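Isomerase/lactonizing enzyme (Agrobacterium tumefaciens, PDB 1RVK) is of unknown function but belongs to the enolase superfamily, binds a magnesium ion and is probably an isomerase or lactonizing enzyme of the mandelate racemase/muconate lactonizing kind. Local coordinates at residues A191-R194 with E195-P199; A94-T97 with D98-A102. One frame throughout, in Å; residues are numbered along the deposited sequence.

Contact 1. Residues A191-R194 with E195-P199; sequences AAVR and EAVGP
R194 folds its side chain over the C-terminal turn of its own helix and meets the backbone carbonyl of G198. The chain leaves with CG trans to the backbone N (chi1 171°) and then bends at chi2 and chi3, which brings the guanidinium edge-on to that carbonyl. R194 NH1 donates to G198 O at 2.7 Å, in the carbonyl plane and on a lone pair, with the oxygen also close to the guanidinium plane. NH1 further bonds I201 O and NE bonds L226 O, so three carbonyls fix the rotation of the group. Beneath it the helix runs out through i to i+4 bonds, the last from G198 N to R194 O (3.0 Å). G198 then leaves helical geometry with positive phi (90°), turning its own carbonyl toward the arginine. On another side of the turn, V193 and V197 meet loosely, CG1 to CG1 at 4.4 Å. This is the end of the helix in a beta-alpha-beta unit of the C-terminal barrel domain: V193 packs on Y153 and A157 of helix 150-163 and V197 on V161 of the same helix, while both valines and R194 touch L203 of strand 202-206.

Contact 2. Residues A94-T97 with D98-A102; sequences AQLT and DRTLA
T97 and T100 meet where an extended loop residue at T97 (phi/psi -90/167°) gives way to the first turn of helix 98-116, with the T97 carbonyl accepting from L101 N at 3.1 Å and weakly from T100 N. This is an N-cap: T97 sits right before the helix and its hydroxyl takes the T100 amide, T97 OG1 to T100 N at 3.3 Å with an N-H...O angle of 150°. The first torsion (chi1 68°) places OG1 between the backbone N and the carbonyl carbon, so that it folds back over the opening turn and also rests against CB of R99. T100 N is thereby approached by both oxygens of T97, its hydroxyl and, less favourably, its carbonyl.

Before the cap, L96 lays its side chain alongside the first turn. L96 CD1 reaches T100 CG2 at 3.7 Å, and L96 CG meets L101 CD2 at 3.9 Å, the leucine lying roughly perpendicular to both partners. L101 CD2 also comes within 3.2 Å of T97 O. The apolar patch extends onto helices 59-70 and 78-89 of the same domain: L96 touches W88 and F65, L101 packs on W82 and L85, and T100 on V61 and V66. D98 OD1 forms a salt bridge with K263 NZ of the barrel domain, linking the helix start to it, and accepts a hydrogen bond from Q89 NE2, which also donates to L96 O, while T100 OG1 is hydrogen-bonded to I56 O. A water joins the two threonine side chains, 2.7 Å from T97 OG1 and donating to T100 OG1 at 3.0 Å.

Overall arrangement
The contacts mark opposite ends of helices in different domains: contact 1 closes helix 183-197 of the barrel domain, whereas contact 2 opens helix 98-116 of the N-terminal domain. Their centres lie about 40 Å apart on opposite sides of the chain's centre, and they share no element. Contact 1 is at the surface, contact 2 partly buried. At 191-199 a charged guanidinium collects carbonyls from the turn after its own helix and from the loop after helix 213-224, with valines facing the barrel wall, while at 94-102 a neutral hydroxyl satisfies an amide of the first turn and two leucines and a threonine methyl face helices 59-70 and 78-89. The R99 side chain lies about 13 Å from the bound magnesium ion.

Contact 1. Residues A191-R194 with E195-P199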
ATOM      1  N   ALA A 191      18.155  -9.319 -13.526  1.00 13.00           N
ATOM      2  CA  ALA A 191      19.110  -9.104 -14.606  1.00 13.85           C
ATOM      3  C   ALA A 191      18.391  -8.929 -15.940  1.00 14.75           C
ATOM      4  O   ALA A 191      18.775  -8.090 -16.756  1.00 14.85           O
ATOM      5  CB  ALA A 191      20.078 -10.277 -14.686  1.00 15.64           C
ATOM      6  N   ALA A 192      17.360  -9.738 -16.162  1.00 14.66           N
ATOM      7  CA  ALA A 192      16.582  -9.666 -17.395  1.00 14.49           C
ATOM      8  C   ALA A 192      15.923  -8.298 -17.535  1.00 15.11           C
ATOM      9  O   ALA A 192      15.897  -7.719 -18.624  1.00 15.04           O
ATOM     10  CB  ALA A 192      15.523 -10.762 -17.409  1.00 15.84           C
ATOM     11  N   VAL A 193      15.388  -7.776 -16.434  1.00 13.88           N
ATOM     12  CA  VAL A 193      14.742  -6.469 -16.475  1.00 12.95           C
ATOM     13  C   VAL A 193      15.757  -5.356 -16.732  1.00 13.85           C
ATOM     14  O   VAL A 193      15.510  -4.461 -17.540  1.00 14.65           O
ATOM     15  CB  VAL A 193      13.980  -6.175 -15.164  1.00 12.94           C
ATOM     16  CG1 VAL A 193      13.492  -4.725 -15.160  1.00 12.04           C
ATOM     17  CG2 VAL A 193      12.788  -7.122 -15.036  1.00 11.20           C
ATOM     18  N   ARG A 194      16.896  -5.409 -16.052  1.00 13.90           N
ATOM     19  CA  ARG A 194      17.922  -4.390 -16.242  1.00 14.71           C
ATOM     20  C   ARG A 194      18.384  -4.388 -17.696  1.00 16.38           C
ATOM     21  O   ARG A 194      18.564  -3.331 -18.300  1.00 17.04           O
ATOM     22  CB  ARG A 194      19.120  -4.647 -15.318  1.00 15.82           C
ATOM     23  CG  ARG A 194      20.326  -3.755 -15.612  1.00 15.49           C
ATOM     24  CD  ARG A 194      19.964  -2.276 -15.526  1.00 16.22           C
ATOM     25  NE  ARG A 194      19.876  -1.815 -14.146  1.00 17.88           N
ATOM     26  CZ  ARG A 194      19.211  -0.733 -13.753  1.00 18.15           C
ATOM     27  NH1 ARG A 194      18.556   0.013 -14.636  1.00 16.88           N
ATOM     28  NH2 ARG A 194      19.204  -0.398 -12.470  1.00 17.29           N
ATOM     29  N   GLU A 195      18.570  -5.577 -18.257  1.00 18.11           N
ATOM     30  CA  GLU A 195      19.013  -5.698 -19.640  1.00 21.68           C
ATOM     31  C   GLU A 195      17.990  -5.107 -20.606  1.00 21.40           C
ATOM     32  O   GLU A 195      18.350  -4.481 -21.602  1.00 19.43           O
ATOM     33  CB  GLU A 195      19.249  -7.170 -19.986  1.00 24.91           C
ATOM     34  CG  GLU A 195      19.709  -7.408 -21.416  1.00 33.41           C
ATOM     35  CD  GLU A 195      21.114  -6.894 -21.672  1.00 38.10           C
ATOM     36  OE1 GLU A 195      21.367  -5.694 -21.436  1.00 40.73           O
ATOM     37  OE2 GLU A 195      21.967  -7.692 -22.112  1.00 42.73           O
ATOM     38  N   ALA A 196      16.711  -5.298 -20.297  1.00 20.57           N
ATOM     39  CA  ALA A 196      15.633  -4.810 -21.150  1.00 20.70           C
ATOM     40  C   ALA A 196      15.351  -3.309 -21.100  1.00 20.62           C
ATOM     41  O   ALA A 196      14.998  -2.712 -22.117  1.00 21.22           O
ATOM     42  CB  ALA A 196      14.352  -5.577 -20.841  1.00 20.90           C
ATOM     43  N   VAL A 197      15.508  -2.694 -19.933  1.00 19.58           N
ATOM     44  CA  VAL A 197      15.207  -1.274 -19.800  1.00 18.93           C
ATOM     45  C   VAL A 197      16.396  -0.321 -19.837  1.00 20.23           C
ATOM     46  O   VAL A 197      16.218   0.885 -20.013  1.00 18.51           O
ATOM     47  CB  VAL A 197      14.411  -1.006 -18.503  1.00 19.04           C
ATOM     48  CG1 VAL A 197      13.157  -1.863 -18.484  1.00 20.83           C
ATOM     49  CG2 VAL A 197      15.276  -1.295 -17.286  1.00 19.86           C
ATOM     50  N   GLY A 198      17.601  -0.850 -19.668  1.00 19.19           N
ATOM     51  CA  GLY A 198      18.773   0.004 -19.683  1.00 22.90           C
ATOM     52  C   GLY A 198      19.119   0.515 -18.298  1.00 24.02           C
ATOM     53  O   GLY A 198      18.421   0.208 -17.333  1.00 23.49           O
ATOM     54  N   PRO A 199      20.186   1.317 -18.170  1.00 26.57           N
ATOM     55  CA  PRO A 199      20.638   1.875 -16.891  1.00 28.07           C
ATOM     56  C   PRO A 199      19.927   3.131 -16.380  1.00 28.74           C
ATOM     57  O   PRO A 199      20.159   3.547 -15.244  1.00 29.22           O
ATOM     58  CB  PRO A 199      22.113   2.139 -17.155  1.00 28.63           C
ATOM     59  CG  PRO A 199      22.079   2.632 -18.563  1.00 28.39           C
ATOM     60  CD  PRO A 199      21.144   1.642 -19.243  1.00 28.45           C
TER
HETATM   61  O   HOH W   1      19.017   2.941 -12.305  1.00 33.16           O

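Contact 2. Residues A94-T97 with D98-A102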
ATOM      1  N   ALA A  94      -7.027  -9.687  20.134  1.00 14.66           N
ATOM      2  CA  ALA A  94      -6.449  -9.654  18.791  1.00 14.34           C
ATOM      3  C   ALA A  94      -7.424  -9.360  17.654  1.00 15.41           C
ATOM      4  O   ALA A  94      -7.087  -9.561  16.482  1.00 15.06           O
ATOM      5  CB  ALA A  94      -5.711 -10.965  18.510  1.00 16.34           C
ATOM      6  N   GLN A  95      -8.617  -8.865  17.980  1.00 13.49           N
ATOM      7  CA  GLN A  95      -9.604  -8.578  16.944  1.00 13.31           C
ATOM      8  C   GLN A  95      -9.647  -7.130  16.442  1.00 13.48           C
ATOM      9  O   GLN A  95     -10.139  -6.882  15.348  1.00 12.93           O
ATOM     10  CB  GLN A  95     -10.995  -9.019  17.412  1.00 14.18           C
ATOM     11  CG  GLN A  95     -11.039 -10.472  17.875  1.00 15.08           C
ATOM     12  CD  GLN A  95     -10.410 -11.435  16.877  1.00 16.64           C
ATOM     13  OE1 GLN A  95      -9.615 -12.302  17.249  1.00 18.41           O
ATOM     14  NE2 GLN A  95     -10.764 -11.293  15.609  1.00 13.47           N
ATOM     15  N   LEU A  96      -9.153  -6.175  17.228  1.00 12.48           N
ATOM     16  CA  LEU A  96      -9.138  -4.782  16.769  1.00 14.33           C
ATOM     17  C   LEU A  96      -7.751  -4.554  16.175  1.00 15.09           C
ATOM     18  O   LEU A  96      -6.806  -4.201  16.877  1.00 15.86           O
ATOM     19  CB  LEU A  96      -9.393  -3.809  17.928  1.00 13.04           C
ATOM     20  CG  LEU A  96      -9.460  -2.326  17.528  1.00 13.15           C
ATOM     21  CD1 LEU A  96     -10.582  -2.116  16.512  1.00 14.42           C
ATOM     22  CD2 LEU A  96      -9.680  -1.464  18.760  1.00 12.03           C
ATOM     23  N   THR A  97      -7.651  -4.764  14.867  1.00 14.75           N
ATOM     24  CA  THR A  97      -6.389  -4.662  14.138  1.00 13.85           C
ATOM     25  C   THR A  97      -6.037  -3.297  13.569  1.00 13.52           C
ATOM     26  O   THR A  97      -6.879  -2.397  13.508  1.00 12.47           O
ATOM     27  CB  THR A  97      -6.392  -5.651  12.979  1.00 13.87           C
ATOM     28  OG1 THR A  97      -7.364  -5.232  12.010  1.00 13.96           O
ATOM     29  CG2 THR A  97      -6.757  -7.046  13.481  1.00 14.34           C
ATOM     30  N   ASP A  98      -4.780  -3.147  13.149  1.00 11.73           N
ATOM     31  CA  ASP A  98      -4.340  -1.890  12.552  1.00 12.48           C
ATOM     32  C   ASP A  98      -5.157  -1.656  11.287  1.00 12.35           C
ATOM     33  O   ASP A  98      -5.405  -0.512  10.898  1.00 12.31           O
ATOM     34  CB  ASP A  98      -2.849  -1.929  12.184  1.00 14.34           C
ATOM     35  CG  ASP A  98      -1.942  -2.006  13.398  1.00 19.75           C
ATOM     36  OD1 ASP A  98      -2.389  -1.647  14.510  1.00 20.01           O
ATOM     37  OD2 ASP A  98      -0.769  -2.411  13.234  1.00 20.01           O
ATOM     38  N   ARG A  99      -5.571  -2.744  10.642  1.00 13.62           N
ATOM     39  CA  ARG A  99      -6.379  -2.638   9.434  1.00 13.88           C
ATOM     40  C   ARG A  99      -7.718  -1.972   9.745  1.00 13.63           C
ATOM     41  O   ARG A  99      -8.211  -1.167   8.958  1.00 12.28           O
ATOM     42  CB  ARG A  99      -6.614  -4.019   8.808  1.00 15.20           C
ATOM     43  CG  ARG A  99      -5.410  -4.579   8.053  1.00 17.52           C
ATOM     44  CD  ARG A  99      -4.988  -3.654   6.915  1.00 20.70           C
ATOM     45  NE  ARG A  99      -5.945  -3.632   5.810  1.00 24.16           N
ATOM     46  CZ  ARG A  99      -6.068  -4.596   4.901  1.00 27.55           C
ATOM     47  NH1 ARG A  99      -6.970  -4.487   3.933  1.00 29.22           N
ATOM     48  NH2 ARG A  99      -5.286  -5.665   4.950  1.00 26.12           N
ATOM     49  N   THR A 100      -8.314  -2.307  10.887  1.00 12.97           N
ATOM     50  CA  THR A 100      -9.590  -1.688  11.254  1.00 13.30           C
ATOM     51  C   THR A 100      -9.358  -0.206  11.563  1.00 13.33           C
ATOM     52  O   THR A 100     -10.151   0.652  11.177  1.00 13.16           O
ATOM     53  CB  THR A 100     -10.225  -2.373  12.488  1.00 12.98           C
ATOM     54  OG1 THR A 100     -10.561  -3.725  12.161  1.00 12.74           O
ATOM     55  CG2 THR A 100     -11.493  -1.644  12.914  1.00 13.09           C
ATOM     56  N   LEU A 101      -8.267   0.093  12.261  1.00 12.30           N
ATOM     57  CA  LEU A 101      -7.941   1.476  12.584  1.00 12.93           C
ATOM     58  C   LEU A 101      -7.768   2.295  11.305  1.00 12.95           C
ATOM     59  O   LEU A 101      -8.204   3.443  11.225  1.00 13.90           O
ATOM     60  CB  LEU A 101      -6.642   1.536  13.397  1.00 14.62           C
ATOM     61  CG  LEU A 101      -6.675   1.368  14.920  1.00 18.74           C
ATOM     62  CD1 LEU A 101      -7.154   2.661  15.534  1.00 22.35           C
ATOM     63  CD2 LEU A 101      -7.557   0.198  15.327  1.00 18.19           C
ATOM     64  N   ALA A 102      -7.128   1.699  10.303  1.00 10.93           N
ATOM     65  CA  ALA A 102      -6.876   2.387   9.041  1.00 12.43           C
ATOM     66  C   ALA A 102      -8.140   2.796   8.297  1.00 12.80           C
ATOM     67  O   ALA A 102      -8.242   3.928   7.820  1.00 14.21           O
ATOM     68  CB  ALA A 102      -6.008   1.518   8.134  1.00 11.57           C
TER
HETATM   69  O   HOH W   2      -9.688  -6.539  11.650  1.00 17.59           O